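Local coordinates for PmbA-related protein (Thermotoga maritima, PDB 1VL4) that is probably a metallopeptidase of the PmbA/TldD family, a putative modulator of DNA gyrase, at residues K418-G423 with S436-V441. Residues are numbered along the deposited sequence; the frame is centred on the assembly and turned at random.
Sequences KIVLVG and SVLVEV
Lys418 reaches past the corner that the other strand turns at Glu440: CB rests 3.9 Å from Val439 CG1, and a bend at chi3 (-69°) brings NZ to Val441 O at 2.7 Å. The ammonium sits above the plane of that carbonyl, 36° out of it. Cut back to an alanine, this position would probably leave Val441 O without its ammonium donor and open a gap beside Val441, where CD and CE now lie. Further along, Ile419 crosses Val437 and Val439 on one face of the antiparallel pair. Its CG2, trans to the backbone N, meets Val437 CB at 3.8 Å, while CG1 reaches CG2 of both valines; Val280 and Leu348 add to this apolar layer. On the other face Leu421 and Leu438 meet through their CB atoms, 4.2 Å apart, under helix 355-362. A beta bulge between Ile419 and Leu421 shifts the register by one; at Val420, N donates to Leu438 O (2.9 Å) and CG2 lies 4.0 Å from Leu438 CD2. Glu440 N to Lys418 O, Leu438 N to Leu421 O and Gly423 N to Ser436 O continue the pairing. Strand 419-422, just after helix 412-417, is thus joined to strand 437-444 of the C-terminal domain's mixed sheet by backbone bonds and branched aliphatic packing, with one lysine-carbonyl bond beyond the corner; the buried Leu421 N remains without a partner.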
loop_
_atom_site.group_PDB
_atom_site.type_symbol
_atom_site.label_atom_id
_atom_site.label_comp_id
_atom_site.label_asym_id
_atom_site.label_seq_id
_atom_site.Cartn_x
_atom_site.Cartn_y
_atom_site.Cartn_z
ATOM N N LYS A 418 6.971 31.818 -7.077
ATOM C CA LYS A 418 8.223 32.074 -7.786
ATOM C C LYS A 418 8.282 31.451 -9.170
ATOM O O LYS A 418 9.305 31.495 -9.828
ATOM C CB LYS A 418 9.380 31.561 -6.942
ATOM C CG LYS A 418 9.530 32.380 -5.646
ATOM C CD LYS A 418 10.786 32.035 -4.858
ATOM C CE LYS A 418 10.747 30.635 -4.239
ATOM N NZ LYS A 418 11.981 30.430 -3.392
ATOM N N ILE A 419 7.197 30.857 -9.633
ATOM C CA ILE A 419 7.190 30.440 -11.053
ATOM C C ILE A 419 7.055 31.713 -11.925
ATOM O O ILE A 419 6.015 32.348 -11.957
ATOM C CB ILE A 419 6.119 29.390 -11.367
ATOM C CG1 ILE A 419 6.482 28.054 -10.678
ATOM C CG2 ILE A 419 6.021 29.167 -12.901
ATOM C CD1 ILE A 419 5.306 27.032 -10.571
ATOM N N VAL A 420 8.134 32.091 -12.589
ATOM C CA VAL A 420 8.121 33.305 -13.385
ATOM C C VAL A 420 7.876 33.064 -14.889
ATOM O O VAL A 420 7.464 33.970 -15.590
ATOM C CB VAL A 420 9.437 34.153 -13.148
ATOM C CG1 VAL A 420 9.555 34.529 -11.683
ATOM C CG2 VAL A 420 10.701 33.424 -13.616
ATOM N N LEU A 421 8.136 31.853 -15.370
ATOM C CA LEU A 421 7.875 31.469 -16.754
ATOM C C LEU A 421 7.494 30.018 -16.865
ATOM O O LEU A 421 8.087 29.162 -16.200
ATOM C CB LEU A 421 9.118 31.659 -17.611
ATOM C CG LEU A 421 9.523 33.028 -18.144
ATOM C CD1 LEU A 421 10.899 32.869 -18.815
ATOM C CD2 LEU A 421 8.466 33.607 -19.107
ATOM N N VAL A 422 6.528 29.752 -17.753
ATOM C CA VAL A 422 5.917 28.438 -17.945
ATOM C C VAL A 422 6.129 28.012 -19.398
ATOM O O VAL A 422 5.884 28.774 -20.316
ATOM C CB VAL A 422 4.414 28.478 -17.588
ATOM C CG1 VAL A 422 3.755 27.119 -17.696
ATOM C CG2 VAL A 422 4.224 29.061 -16.150
ATOM N N GLY A 423 6.538 26.769 -19.572
ATOM C CA GLY A 423 6.827 26.188 -20.893
ATOM C C GLY A 423 5.605 25.692 -21.626
ATOM O O GLY A 423 4.476 25.736 -21.120
ATOM N N SER A 436 7.232 22.160 -18.253
ATOM C CA SER A 436 8.342 22.592 -17.440
ATOM C C SER A 436 8.047 24.047 -17.004
ATOM O O SER A 436 7.262 24.732 -17.636
ATOM C CB SER A 436 9.640 22.508 -18.239
ATOM O OG SER A 436 9.847 21.204 -18.758
ATOM N N VAL A 437 8.647 24.457 -15.889
ATOM C CA VAL A 437 8.595 25.833 -15.385
ATOM C C VAL A 437 9.959 26.305 -14.928
ATOM O O VAL A 437 10.858 25.491 -14.556
ATOM C CB VAL A 437 7.619 25.985 -14.176
ATOM C CG1 VAL A 437 6.209 25.619 -14.588
ATOM C CG2 VAL A 437 8.096 25.142 -12.945
ATOM N N LEU A 438 10.124 27.630 -14.986
ATOM C CA LEU A 438 11.230 28.333 -14.380
ATOM C C LEU A 438 10.818 28.975 -13.042
ATOM O O LEU A 438 9.903 29.815 -12.978
ATOM C CB LEU A 438 11.780 29.401 -15.327
ATOM C CG LEU A 438 12.902 30.226 -14.717
ATOM C CD1 LEU A 438 14.087 29.338 -14.260
ATOM C CD2 LEU A 438 13.327 31.281 -15.727
ATOM N N VAL A 439 11.500 28.527 -11.986
ATOM C CA VAL A 439 11.276 28.982 -10.616
ATOM C C VAL A 439 12.447 29.949 -10.289
ATOM O O VAL A 439 13.648 29.599 -10.431
ATOM C CB VAL A 439 11.213 27.772 -9.608
ATOM C CG1 VAL A 439 10.891 28.230 -8.180
ATOM C CG2 VAL A 439 10.233 26.734 -10.030
ATOM N N GLU A 440 12.088 31.167 -9.884
ATOM C CA GLU A 440 13.061 32.229 -9.622
ATOM C C GLU A 440 14.282 31.787 -8.817
ATOM O O GLU A 440 15.466 32.108 -9.159
ATOM C CB GLU A 440 12.373 33.373 -8.889
ATOM C CG GLU A 440 13.262 34.593 -8.610
ATOM C CD GLU A 440 13.422 35.551 -9.788
ATOM O OE1 GLU A 440 13.280 35.115 -10.957
ATOM O OE2 GLU A 440 13.706 36.744 -9.523
ATOM N N VAL A 441 14.003 31.147 -7.694
ATOM C CA VAL A 441 15.059 30.607 -6.874
ATOM C C VAL A 441 14.494 29.515 -5.970
ATOM O O VAL A 441 13.368 29.611 -5.511
ATOM C CB VAL A 441 15.811 31.744 -6.077
ATOM C CG1 VAL A 441 14.918 32.421 -5.055
ATOM C CG2 VAL A 441 17.031 31.221 -5.395
#